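Local coordinates for ML032222a iGluR (Mnemiopsis leidyi, PDB 4YKI), which binds glycine in its ligand-binding domain, which probably gates a glycine-activated cation channel of the ionotropic glutamate receptor family, at residues G1-I6 / D221-S226; E47-T52 / K225-S230; D79-K84 / K99-Y104; A89-T94 / I186-V191; A111-V116 / S143-T148. All blocks are in the same frame, centred on the assembly; numbering follows the deposited sequence. Where two conformers were deposited one is given.

Contact 1 of 5, residues G1-I6 / D221-S226; sequences GSKNLI and DSPYKS
Leu5 sets its methyl CD2 over one face of the Tyr224 ring, displaced toward the CD1 rim, a CH-pi contact with CD2 3.6 Å from the ring centroid and 20° off the normal. The closest ring carbon is Tyr224 CD1, 3.4 Å from Leu5 CD2. Tyr224 CG lies anti to its carbonyl carbon (chi1 -52°), which swings the ring over to Leu5 although the CB does not face the N-terminal segment. On the opposite ring face lies CG of the preceding Pro223, sandwiching the phenol between aliphatic carbons. Asn4 O comes in at the ring edge, 3.7 Å from Tyr224 CE1. Alongside, Lys3 lays its CD against Pro223 CB at 3.9 Å. A water stitches the backbones together, accepting from Gly1 N and donating to Lys3 O and Pro223 O. With an alanine in place of Tyr224, Leu5 CD2 and Pro223 CG would probably lose the flat surface they share, and a gap would open between the N-terminal segment and the turn.

Each side is shaped by its own turn. Asn4 OD1 accepts from Ile6 N at 2.9 Å, making an Asx turn, while Ser222 OG accepts from Tyr224 N at 3.0 Å (N-H...O 162°). The latter is a capping bond, made within a type I beta turn from Ser222 to Lys225, and is characteristic of a serine-capped entry into a helix, here helix 225-238.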
# COMPACT_ATOMS: atom_id res chain seq x y z
N GLY B 1 13.04 2.63 20.60
CA GLY B 1 12.22 3.20 21.70
C GLY B 1 12.80 4.51 22.21
O GLY B 1 12.23 5.58 21.99
N SER B 2 13.94 4.42 22.88
CA SER B 2 14.58 5.60 23.42
C SER B 2 15.26 6.40 22.32
O SER B 2 15.08 7.61 22.23
CB SER B 2 15.58 5.24 24.53
OG SER B 2 15.78 6.33 25.40
N LYS B 3 16.04 5.73 21.46
CA LYS B 3 16.74 6.42 20.37
C LYS B 3 15.71 7.10 19.46
O LYS B 3 14.67 6.51 19.12
CB LYS B 3 17.60 5.45 19.54
CG LYS B 3 18.79 4.83 20.27
CD LYS B 3 19.62 3.99 19.29
CE LYS B 3 20.61 3.08 20.03
NZ LYS B 3 21.65 3.82 20.79
N ASN B 4 15.99 8.34 19.08
CA ASN B 4 15.18 9.03 18.07
C ASN B 4 16.13 9.68 17.07
O ASN B 4 17.33 9.42 17.10
CB ASN B 4 14.23 10.06 18.71
CG ASN B 4 14.94 11.14 19.50
OD1 ASN B 4 15.88 11.77 19.03
ND2 ASN B 4 14.48 11.36 20.73
N LEU B 5 15.58 10.51 16.19
CA LEU B 5 16.35 11.09 15.10
C LEU B 5 16.87 12.50 15.36
O LEU B 5 17.58 13.07 14.53
CB LEU B 5 15.50 11.07 13.83
CG LEU B 5 15.48 9.73 13.10
CD1 LEU B 5 14.33 9.63 12.13
CD2 LEU B 5 16.79 9.50 12.36
N ILE B 6 16.55 13.07 16.51
CA ILE B 6 16.95 14.46 16.76
C ILE B 6 18.48 14.58 16.83
O ILE B 6 19.15 13.92 17.63
CB ILE B 6 16.30 15.00 18.04
CG1 ILE B 6 14.77 14.93 17.93
CG2 ILE B 6 16.73 16.45 18.25
CD1 ILE B 6 14.05 15.24 19.23
N ASP B 221 16.82 -4.07 11.96
CA ASP B 221 17.18 -3.59 13.29
C ASP B 221 17.45 -2.09 13.34
O ASP B 221 17.99 -1.62 14.33
CB ASP B 221 18.38 -4.36 13.87
CG ASP B 221 18.16 -5.85 13.90
OD1 ASP B 221 17.03 -6.27 14.23
OD2 ASP B 221 19.11 -6.60 13.61
N SER B 222 17.05 -1.33 12.32
CA SER B 222 17.17 0.13 12.39
C SER B 222 16.41 0.71 13.59
O SER B 222 15.24 0.40 13.78
CB SER B 222 16.60 0.78 11.13
OG SER B 222 16.58 2.19 11.28
N PRO B 223 17.03 1.60 14.36
CA PRO B 223 16.29 2.24 15.45
C PRO B 223 15.34 3.33 14.96
O PRO B 223 14.62 3.90 15.78
CB PRO B 223 17.41 2.84 16.31
CG PRO B 223 18.51 3.10 15.34
CD PRO B 223 18.45 1.99 14.34
N TYR B 224 15.31 3.61 13.66
CA TYR B 224 14.53 4.73 13.14
C TYR B 224 13.26 4.32 12.42
O TYR B 224 12.48 5.18 12.00
CB TYR B 224 15.41 5.53 12.17
CG TYR B 224 16.76 5.91 12.75
CD1 TYR B 224 16.85 6.55 13.98
CD2 TYR B 224 17.94 5.62 12.08
CE1 TYR B 224 18.08 6.90 14.53
CE2 TYR B 224 19.18 5.98 12.61
CZ TYR B 224 19.24 6.61 13.84
OH TYR B 224 20.47 6.94 14.38
N LYS B 225 13.06 3.01 12.26
CA LYS B 225 11.92 2.50 11.48
C LYS B 225 10.56 2.95 12.01
O LYS B 225 9.70 3.38 11.24
CB LYS B 225 11.98 0.97 11.35
CG LYS B 225 10.75 0.39 10.62
CD LYS B 225 10.97 -1.03 10.10
CE LYS B 225 9.65 -1.76 9.82
NZ LYS B 225 8.75 -1.06 8.88
N SER B 226 10.36 2.85 13.31
CA SER B 226 9.06 3.18 13.89
C SER B 226 8.68 4.65 13.64
O SER B 226 7.54 4.96 13.32
CB SER B 226 9.04 2.85 15.38
OG SER B 226 9.14 1.45 15.59
O HOH W 1 14.42 3.84 18.57

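Contact 2 of 5, residues E47-T52 / K225-S230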
# COMPACT_ATOMS: atom_id res chain seq x y z
N GLU B 47 12.58 18.19 8.81
CA GLU B 47 12.09 19.30 9.61
C GLU B 47 11.31 18.81 10.82
O GLU B 47 11.44 19.37 11.91
CB GLU B 47 11.22 20.20 8.75
CG GLU B 47 12.05 20.95 7.77
CD GLU B 47 11.23 21.71 6.76
OE1 GLU B 47 9.99 21.57 6.75
OE2 GLU B 47 11.86 22.44 5.97
N ASP B 48 10.52 17.76 10.64
CA ASP B 48 9.66 17.27 11.70
C ASP B 48 10.41 16.38 12.69
O ASP B 48 10.07 16.35 13.87
CB ASP B 48 8.47 16.53 11.10
CG ASP B 48 7.52 17.46 10.32
OD1 ASP B 48 7.63 18.70 10.43
OD2 ASP B 48 6.65 16.94 9.59
N LEU B 49 11.43 15.66 12.24
CA LEU B 49 12.13 14.68 13.09
C LEU B 49 13.49 15.15 13.58
O LEU B 49 14.09 14.52 14.46
CB LEU B 49 12.27 13.36 12.35
CG LEU B 49 10.94 12.61 12.16
CD1 LEU B 49 11.05 11.47 11.17
CD2 LEU B 49 10.44 12.06 13.50
N GLY B 50 13.99 16.25 13.02
CA GLY B 50 15.16 16.92 13.55
C GLY B 50 16.50 16.38 13.13
O GLY B 50 17.49 16.61 13.83
N PHE B 51 16.57 15.67 12.00
CA PHE B 51 17.84 15.17 11.49
C PHE B 51 18.37 16.04 10.36
O PHE B 51 17.61 16.75 9.72
CB PHE B 51 17.75 13.70 11.04
CG PHE B 51 16.76 13.42 9.91
CD1 PHE B 51 17.13 13.56 8.57
CD2 PHE B 51 15.47 12.97 10.18
CE1 PHE B 51 16.24 13.28 7.56
CE2 PHE B 51 14.58 12.69 9.14
CZ PHE B 51 14.97 12.84 7.84
N THR B 52 19.68 15.99 10.15
CA THR B 52 20.28 16.48 8.92
C THR B 52 20.54 15.28 8.02
O THR B 52 20.46 14.14 8.46
CB THR B 52 21.58 17.24 9.17
OG1 THR B 52 22.52 16.37 9.81
CG2 THR B 52 21.35 18.44 10.05
N LYS B 225 13.06 3.01 12.26
CA LYS B 225 11.92 2.50 11.48
C LYS B 225 10.56 2.95 12.01
O LYS B 225 9.70 3.38 11.24
CB LYS B 225 11.98 0.97 11.35
CG LYS B 225 10.75 0.39 10.62
CD LYS B 225 10.97 -1.03 10.10
CE LYS B 225 9.65 -1.76 9.82
NZ LYS B 225 8.75 -1.06 8.88
N SER B 226 10.36 2.85 13.31
CA SER B 226 9.06 3.18 13.89
C SER B 226 8.68 4.65 13.64
O SER B 226 7.54 4.96 13.32
CB SER B 226 9.04 2.85 15.38
OG SER B 226 9.14 1.45 15.59
N LEU B 227 9.64 5.55 13.80
CA LEU B 227 9.42 6.97 13.52
C LEU B 227 9.17 7.25 12.05
O LEU B 227 8.25 7.99 11.70
CB LEU B 227 10.60 7.80 14.01
CG LEU B 227 10.65 7.99 15.52
CD1 LEU B 227 12.00 8.53 15.96
CD2 LEU B 227 9.53 8.92 15.94
N ILE B 228 9.97 6.66 11.18
CA ILE B 228 9.76 6.86 9.75
C ILE B 228 8.38 6.34 9.33
O ILE B 228 7.65 7.02 8.61
CB ILE B 228 10.89 6.20 8.92
CG1 ILE B 228 12.23 6.91 9.19
CG2 ILE B 228 10.56 6.19 7.42
CD1 ILE B 228 12.29 8.33 8.69
N ASP B 229 8.01 5.15 9.82
CA ASP B 229 6.70 4.56 9.50
C ASP B 229 5.56 5.47 9.93
O ASP B 229 4.62 5.72 9.18
CB ASP B 229 6.56 3.19 10.16
CG ASP B 229 7.40 2.11 9.50
OD1 ASP B 229 7.97 2.34 8.41
OD2 ASP B 229 7.41 1.01 10.08
N SER B 230 5.63 5.95 11.17
CA SER B 230 4.58 6.81 11.70
C SER B 230 4.41 8.06 10.85
O SER B 230 3.30 8.44 10.47
CB SER B 230 4.90 7.20 13.15
OG SER B 230 4.70 6.12 14.04
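Leu49 splits its two methyls between neighbouring residues of the first turn of helix 225-238. CD2 of Leu49 meets CD2 of Leu227 at 4.1 Å, the two leucines meeting at a slant, while CD1 of Leu49 reaches CD1 of Ile228 at 4.2 Å, with those side chains at about a right angle. Ile228 CG1 is anti to the carbonyl carbon (chi1 -66°), and this brings CD1 round to Leu49 although the CB does not face it. These are loose van der Waals touches, apolar throughout.

On the helix's other flank, Lys225 NZ donates to the syn lone pair of Asp229 OD2 at 2.7 Å, a salt bridge one turn apart; the same ammonium also reaches Tyr104 O, and Asp229 OD1 takes the amide of Phe106.

Leu49 closes helix 37-49, and Gly50, with its positive phi of 84°, turns the chain out of it toward strand 52-56. Leu5 and His231 touch Leu49 as well. The C-terminal end of helix 37-49 therefore packs against the N-terminal end of helix 225-238, with the loop before strand 9-13 filling in beside them.

Contact 3 of 5, residues D79-K84 / K99-Y104; sequences DLLDDK and KSAIDY
Leu80 and Leu81 pack apolar methyls on Ile102, where the C-terminal end of helix 75-81 meets the loop that leads into strand 103-104. The focus is one methyl, CG2 of Ile102: CD2 of Leu80 touches it at 3.9 Å and CD2 of Leu81 at 3.8 Å. Each leucine meets the isoleucine through a single methyl, crossing at about a right angle. Ile102 holds CG1 between its backbone N and carbonyl carbon (chi1 67°), and that choice leaves CG2 beside the N, directed at the helix. Leu81 does more: its CD2 also packs on the carbonyl oxygen of Ala101, 3.5 Å from Ala101 O, and its other methyl, CD1, lies 4.2 Å from Ala101 CB. Trp73 touches both Leu81 and Ala101, and Leu92 of strand 91-93 backs Ile102.

The helix stops just past the leucines in a Schellman motif. Lys84 N reaches back to Asp79 O at 2.9 Å and Asp83 N to Leu80 O at 3.0 Å, with Asp83 at positive phi as the C-prime residue. Asp82 pairs with Arg78 away from the contact.

With only methyls and one carbonyl oxygen touching, the contact rests on apolar packing, buried at Leu80 and Ile102 and more open at Leu81, so the two parts are held by hydrophobic contact.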
# COMPACT_ATOMS: atom_id res chain seq x y z
N ASP B 79 24.61 -0.80 -0.78
CA ASP B 79 25.14 0.30 0.01
C ASP B 79 24.50 0.34 1.40
O ASP B 79 25.15 0.65 2.38
CB ASP B 79 24.90 1.64 -0.69
CG ASP B 79 25.93 1.98 -1.76
OD1 ASP B 79 26.85 1.18 -2.03
OD2 ASP B 79 25.76 3.08 -2.34
N LEU B 80 23.19 0.06 1.46
CA LEU B 80 22.50 0.01 2.76
C LEU B 80 23.06 -1.13 3.63
O LEU B 80 23.38 -0.93 4.79
CB LEU B 80 21.00 -0.16 2.51
CG LEU B 80 20.10 -0.05 3.73
CD1 LEU B 80 20.11 1.35 4.29
CD2 LEU B 80 18.68 -0.42 3.38
N LEU B 81 23.19 -2.32 3.05
CA LEU B 81 23.74 -3.48 3.78
C LEU B 81 25.14 -3.23 4.28
O LEU B 81 25.51 -3.72 5.34
CB LEU B 81 23.73 -4.72 2.89
CG LEU B 81 22.33 -5.24 2.56
CD1 LEU B 81 22.40 -6.33 1.52
CD2 LEU B 81 21.60 -5.77 3.81
N ASP B 82 25.92 -2.45 3.52
CA ASP B 82 27.30 -2.16 3.88
C ASP B 82 27.45 -0.94 4.79
O ASP B 82 28.56 -0.52 5.06
CB ASP B 82 28.13 -1.91 2.62
CG ASP B 82 28.40 -3.17 1.82
OD1 ASP B 82 28.16 -4.29 2.32
OD2 ASP B 82 28.85 -3.02 0.67
N ASP B 83 26.33 -0.38 5.27
CA ASP B 83 26.32 0.75 6.19
C ASP B 83 26.88 2.02 5.58
O ASP B 83 27.31 2.91 6.28
CB ASP B 83 27.06 0.41 7.50
CG ASP B 83 26.89 1.46 8.60
OD1 ASP B 83 25.74 1.94 8.84
OD2 ASP B 83 27.91 1.80 9.24
N LYS B 84 26.85 2.12 4.25
CA LYS B 84 27.13 3.39 3.60
C LYS B 84 25.95 4.35 3.71
O LYS B 84 26.13 5.59 3.69
CB LYS B 84 27.49 3.16 2.13
CG LYS B 84 28.82 2.42 2.00
CD LYS B 84 29.26 2.21 0.58
CE LYS B 84 30.65 1.56 0.50
NZ LYS B 84 30.95 1.12 -0.88
N LYS B 99 13.26 -8.12 0.70
CA LYS B 99 12.74 -8.32 2.04
C LYS B 99 13.55 -9.37 2.81
O LYS B 99 13.57 -9.34 4.04
CB LYS B 99 11.26 -8.70 1.98
CG LYS B 99 10.52 -8.80 3.32
CD LYS B 99 10.48 -7.47 4.07
CE LYS B 99 9.63 -7.54 5.34
NZ LYS B 99 10.26 -8.37 6.40
N SER B 100 14.21 -10.28 2.12
CA SER B 100 15.06 -11.26 2.81
C SER B 100 16.34 -10.64 3.39
O SER B 100 16.96 -11.24 4.27
CB SER B 100 15.40 -12.43 1.88
OG SER B 100 16.42 -12.07 0.96
N ALA B 101 16.69 -9.43 2.93
CA ALA B 101 17.92 -8.75 3.32
C ALA B 101 17.71 -7.45 4.07
O ALA B 101 18.54 -7.10 4.90
CB ALA B 101 18.78 -8.48 2.08
N ILE B 102 16.65 -6.71 3.73
CA ILE B 102 16.37 -5.40 4.33
C ILE B 102 14.90 -5.32 4.73
O ILE B 102 14.11 -6.19 4.39
CB ILE B 102 16.69 -4.23 3.33
CG1 ILE B 102 15.76 -4.21 2.11
CG2 ILE B 102 18.17 -4.29 2.91
CD1 ILE B 102 15.67 -2.84 1.43
N ASP B 103 14.56 -4.26 5.45
CA ASP B 103 13.17 -3.93 5.75
C ASP B 103 12.70 -2.81 4.83
O ASP B 103 13.49 -2.13 4.16
CB ASP B 103 13.02 -3.47 7.20
CG ASP B 103 13.05 -4.63 8.21
OD1 ASP B 103 12.98 -5.81 7.81
OD2 ASP B 103 13.12 -4.32 9.41
N TYR B 104 11.38 -2.64 4.81
CA TYR B 104 10.75 -1.52 4.15
C TYR B 104 10.01 -0.67 5.17
O TYR B 104 9.50 -1.18 6.17
CB TYR B 104 9.75 -2.00 3.11
CG TYR B 104 10.36 -2.61 1.88
CD1 TYR B 104 10.81 -1.80 0.84
CD2 TYR B 104 10.48 -3.99 1.74
CE1 TYR B 104 11.33 -2.36 -0.30
CE2 TYR B 104 10.99 -4.56 0.59
CZ TYR B 104 11.44 -3.73 -0.41
OH TYR B 104 11.89 -4.30 -1.56

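Contact 4 of 5, residues A89-T94 / I186-V191. With GLY (glycine), chain E.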
# COMPACT_ATOMS: atom_id res chain seq x y z
N ALA B 89 15.98 6.36 0.10
CA ALA B 89 14.91 7.33 -0.14
C ALA B 89 14.71 7.50 -1.64
O ALA B 89 15.40 8.30 -2.29
CB ALA B 89 15.24 8.64 0.53
N ILE B 90 13.79 6.71 -2.20
CA ILE B 90 13.52 6.68 -3.63
C ILE B 90 12.19 5.94 -3.78
O ILE B 90 11.60 5.52 -2.77
CB ILE B 90 14.70 5.97 -4.38
CG1 ILE B 90 14.74 6.25 -5.89
CG2 ILE B 90 14.70 4.47 -4.07
CD1 ILE B 90 14.59 7.71 -6.31
N ASP B 91 11.70 5.80 -5.00
CA ASP B 91 10.62 4.84 -5.28
C ASP B 91 11.19 3.44 -5.25
O ASP B 91 11.51 2.86 -6.28
CB ASP B 91 9.95 5.16 -6.61
CG ASP B 91 10.90 5.15 -7.80
OD1 ASP B 91 11.99 5.77 -7.74
OD2 ASP B 91 10.50 4.54 -8.85
N LEU B 92 11.33 2.89 -4.05
CA LEU B 92 11.93 1.56 -3.89
C LEU B 92 10.83 0.52 -3.88
O LEU B 92 10.02 0.44 -2.94
CB LEU B 92 12.80 1.44 -2.64
CG LEU B 92 13.67 0.18 -2.58
CD1 LEU B 92 14.77 0.19 -3.65
CD2 LEU B 92 14.27 0.02 -1.21
N SER B 93 10.79 -0.32 -4.91
CA SER B 93 9.74 -1.32 -5.04
C SER B 93 9.91 -2.44 -4.02
O SER B 93 11.02 -2.88 -3.73
CB SER B 93 9.76 -1.91 -6.43
OG SER B 93 9.64 -0.85 -7.36
N THR B 94 8.77 -2.91 -3.50
CA THR B 94 8.75 -4.02 -2.56
C THR B 94 8.79 -5.35 -3.29
O THR B 94 7.94 -5.62 -4.15
CB THR B 94 7.52 -3.95 -1.65
OG1 THR B 94 6.32 -3.91 -2.44
CG2 THR B 94 7.60 -2.73 -0.76
N ILE B 186 9.63 -3.33 -20.46
CA ILE B 186 8.83 -3.81 -19.35
C ILE B 186 9.38 -3.18 -18.08
O ILE B 186 10.53 -3.43 -17.72
CB ILE B 186 8.90 -5.35 -19.22
CG1 ILE B 186 8.49 -6.03 -20.54
CG2 ILE B 186 8.04 -5.86 -18.05
CD1 ILE B 186 8.76 -7.54 -20.60
N ASP B 187 8.57 -2.35 -17.42
CA ASP B 187 9.03 -1.63 -16.23
C ASP B 187 7.84 -1.37 -15.29
O ASP B 187 7.01 -2.26 -15.11
CB ASP B 187 9.81 -0.35 -16.60
CG ASP B 187 10.70 0.11 -15.45
OD1 ASP B 187 11.77 -0.52 -15.25
OD2 ASP B 187 10.30 1.06 -14.74
N GLU B 188 7.78 -0.18 -14.69
CA GLU B 188 6.85 0.11 -13.60
C GLU B 188 5.86 1.19 -14.01
O GLU B 188 6.25 2.22 -14.56
CB GLU B 188 7.63 0.51 -12.33
CG GLU B 188 8.63 -0.54 -11.89
CD GLU B 188 9.43 -0.15 -10.66
OE1 GLU B 188 9.49 1.05 -10.32
OE2 GLU B 188 10.04 -1.08 -10.06
N GLY B 189 4.60 0.97 -13.69
CA GLY B 189 3.53 1.85 -14.11
C GLY B 189 3.76 3.34 -13.89
O GLY B 189 3.66 4.13 -14.82
N PRO B 190 4.04 3.77 -12.66
CA PRO B 190 4.12 5.21 -12.42
C PRO B 190 5.30 5.88 -13.13
O PRO B 190 5.21 7.01 -13.60
CB PRO B 190 4.25 5.30 -10.89
CG PRO B 190 3.61 4.02 -10.40
CD PRO B 190 4.00 3.00 -11.41
N VAL B 191 6.41 5.15 -13.23
CA VAL B 191 7.60 5.65 -13.89
C VAL B 191 7.34 5.83 -15.38
O VAL B 191 7.71 6.84 -15.98
CB VAL B 191 8.79 4.69 -13.64
CG1 VAL B 191 10.02 5.07 -14.45
CG2 VAL B 191 9.14 4.66 -12.15
N GLY E . 11.70 1.39 -8.75
CA GLY E . 12.77 0.48 -9.22
C GLY E . 13.27 -0.48 -8.17
O GLY E . 14.09 -1.35 -8.52
OXT GLY E . 12.86 -0.36 -6.99
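The ammonium nitrogen of the bound glycine is gripped by both segments: Glu188 OE1 takes a bond from glycine N at 2.7 Å, Asp91 O one at 2.9 Å, and Asp91 OD2 a weak one at 3.4 Å. Lying among them, this positive group would offset the like charges of Asp91 OD2 and Glu188 OE1, 3.9 Å apart. The Glu188 chain runs extended beyond CG (chi2 179°), which carries the carboxylate across to strand 91-93. There Ser93 OG donates to Glu188 OE2 at 2.7 Å, coming from 44° above the carboxylate plane, and Tyr214 OH is hydrogen-bonded to Glu188 OE1; with a partner on each oxygen, the carboxylate's rotation is fixed. Ser93 also uses its amide, whose N meets glycine OXT at 2.9 Å almost straight (174°), and Arg98 adds a further bond to the ligand. Val191 CG2 packs on Asp91 OD2 at 3.6 Å. A glutamine in place of Glu188 would probably leave the ammonium short of a charged mate and weaken the tie across the cleft. Acids on the ammonium, with an arginine and backbone amides on the carboxylate, make up the amino-acid pocket characteristic of the bilobed glutamate-receptor ligand-binding domain.

Contact 5 of 5, residues A111-V116 / S143-T148; sequences AGIKAV and SRHPET. With GLY (glycine), chain E.
The His145 ring is met obliquely by Ile113, whose CD1 stands 4.1 Å from His145 CD2; its other neighbours include Phe212, with the two ring planes at about 60°, and Asn95, whose ND2 is hydrogen-bonded to His145 ND1. The second flat group, the Arg144 guanidinium, carries the bound glycine on one face: the ligand CA rests 3.5 Å above the plane, over its centre. Phe63 makes a cation-pi contact with this same arginine. Salt bridges from Arg144 NE to Asp187 and from NH1 to Glu17 probably fix the rotation of the guanidinium, with its face against the ligand. Arg144 CG is anti to the backbone N (chi1 -175°) and the chain runs extended to NE, which brings the guanidinium to the glycine.

Across the contact itself, Ile113 wedges one methyl against the first turn of helix 145-152. Its CD1 lies 3.9 Å from Pro146 CB and equally far from Pro146 CG, while Ile186 and Phe209 touch the same isoleucine from the neighbouring strands.

This turn presents its amide end to the ligand: His145 N donates to glycine O at 2.9 Å, with an N-H...O angle of 151°. A helix start facing a carboxylate would be expected to favour its negative charge. Just before the helix, Ser143 N donates to Glu147 OE1 at 2.8 Å, approaching from above the carboxylate plane, and so ties the incoming loop to the helix. A helix N terminus that receives the ligand's carboxylate, packed on the central strand 109-118, is characteristic of the periplasmic-binding-protein-like fold of glutamate-receptor ligand-binding domains.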
# COMPACT_ATOMS: atom_id res chain seq x y z
N ALA B 111 1.85 0.14 -7.09
CA ALA B 111 2.39 0.10 -8.44
C ALA B 111 2.27 -1.31 -9.00
O ALA B 111 2.12 -2.29 -8.26
CB ALA B 111 3.84 0.58 -8.45
N GLY B 112 2.32 -1.38 -10.32
CA GLY B 112 2.33 -2.63 -11.03
C GLY B 112 3.40 -2.62 -12.10
O GLY B 112 3.98 -1.57 -12.41
N ILE B 113 3.67 -3.80 -12.64
CA ILE B 113 4.51 -3.93 -13.83
C ILE B 113 3.69 -3.57 -15.06
O ILE B 113 2.54 -3.98 -15.20
CB ILE B 113 5.10 -5.35 -13.95
CG1 ILE B 113 5.94 -5.71 -12.71
CG2 ILE B 113 5.93 -5.50 -15.22
CD1 ILE B 113 7.10 -4.75 -12.45
N LYS B 114 4.30 -2.75 -15.92
CA LYS B 114 3.67 -2.29 -17.15
C LYS B 114 4.63 -2.48 -18.32
O LYS B 114 5.80 -2.12 -18.24
CB LYS B 114 3.27 -0.81 -17.03
CG LYS B 114 2.55 -0.32 -18.27
CD LYS B 114 2.10 1.10 -18.17
CE LYS B 114 1.28 1.51 -19.38
NZ LYS B 114 0.04 0.69 -19.58
N ALA B 115 4.11 -3.02 -19.42
CA ALA B 115 4.86 -3.15 -20.65
C ALA B 115 4.33 -2.18 -21.68
O ALA B 115 3.12 -2.02 -21.84
CB ALA B 115 4.79 -4.57 -21.20
N VAL B 116 5.25 -1.54 -22.38
CA VAL B 116 4.92 -0.59 -23.43
C VAL B 116 5.71 -0.92 -24.68
O VAL B 116 6.75 -1.55 -24.62
CB VAL B 116 5.16 0.89 -23.00
CG1 VAL B 116 4.27 1.26 -21.83
CG2 VAL B 116 6.62 1.14 -22.68
N SER B 143 19.35 -5.47 -12.67
CA SER B 143 19.45 -5.18 -11.23
C SER B 143 18.44 -4.13 -10.77
O SER B 143 18.75 -3.20 -10.01
CB SER B 143 20.87 -4.77 -10.86
OG SER B 143 21.77 -5.85 -11.09
N ARG B 144 17.20 -4.31 -11.20
CA ARG B 144 16.08 -3.44 -10.86
C ARG B 144 14.88 -4.37 -10.62
O ARG B 144 14.88 -5.52 -11.06
CB ARG B 144 15.85 -2.46 -12.02
CG ARG B 144 14.81 -1.38 -11.83
CD ARG B 144 14.58 -0.65 -13.15
NE ARG B 144 13.40 0.22 -13.16
CZ ARG B 144 13.33 1.45 -12.66
NH1 ARG B 144 14.36 2.00 -12.05
NH2 ARG B 144 12.19 2.13 -12.76
N HIS B 145 13.86 -3.85 -9.96
CA HIS B 145 12.72 -4.65 -9.50
C HIS B 145 11.99 -5.45 -10.58
O HIS B 145 11.71 -6.61 -10.36
CB HIS B 145 11.80 -3.73 -8.71
CG HIS B 145 10.46 -4.28 -8.42
ND1 HIS B 145 10.22 -5.17 -7.40
CD2 HIS B 145 9.27 -4.02 -9.01
CE1 HIS B 145 8.93 -5.42 -7.37
NE2 HIS B 145 8.32 -4.74 -8.33
N PRO B 146 11.64 -4.86 -11.74
CA PRO B 146 10.92 -5.68 -12.72
C PRO B 146 11.68 -6.95 -13.10
O PRO B 146 11.09 -8.02 -13.15
CB PRO B 146 10.71 -4.71 -13.90
CG PRO B 146 10.67 -3.34 -13.25
CD PRO B 146 11.73 -3.44 -12.17
N GLU B 147 12.98 -6.83 -13.36
CA GLU B 147 13.81 -8.00 -13.65
C GLU B 147 13.69 -9.04 -12.53
O GLU B 147 13.53 -10.22 -12.80
CB GLU B 147 15.26 -7.57 -13.80
CG GLU B 147 16.20 -8.71 -14.16
CD GLU B 147 17.66 -8.34 -14.07
OE1 GLU B 147 18.09 -7.94 -12.98
OE2 GLU B 147 18.37 -8.47 -15.09
N THR B 148 13.78 -8.59 -11.29
CA THR B 148 13.68 -9.52 -10.17
C THR B 148 12.33 -10.23 -10.14
O THR B 148 12.26 -11.45 -9.96
CB THR B 148 13.94 -8.78 -8.85
OG1 THR B 148 15.32 -8.44 -8.77
CG2 THR B 148 13.60 -9.65 -7.66
N GLY E . 11.70 1.39 -8.75
CA GLY E . 12.77 0.48 -9.22
C GLY E . 13.27 -0.48 -8.17
O GLY E . 14.09 -1.35 -8.52
OXT GLY E . 12.86 -0.36 -6.99

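How the contacts relate
From the N terminus, contacts 1 and 2 close the longest loops: 1-6 and 47-52 both return to the start of helix 225-238, sharing Lys225 and Ser226, and Leu5 packs on Phe51 between them. Everything else lies within those loops. Contact 3 joins helix 75-81 to the approach of strand 103-104. Contact 4 crosses contact 3, since 89-94 falls between its segments while 186-191 lies far beyond; Tyr104 touches Ser93 and Leu92 at the crossing. It ties strand 91-93 to strand 183-188 and helix 189-195 around the glycine. Contact 5 is enclosed by contact 4 and borders it, with strands 109-118 and 183-188 side by side. Contacts 4 and 5 both meet the bound glycine.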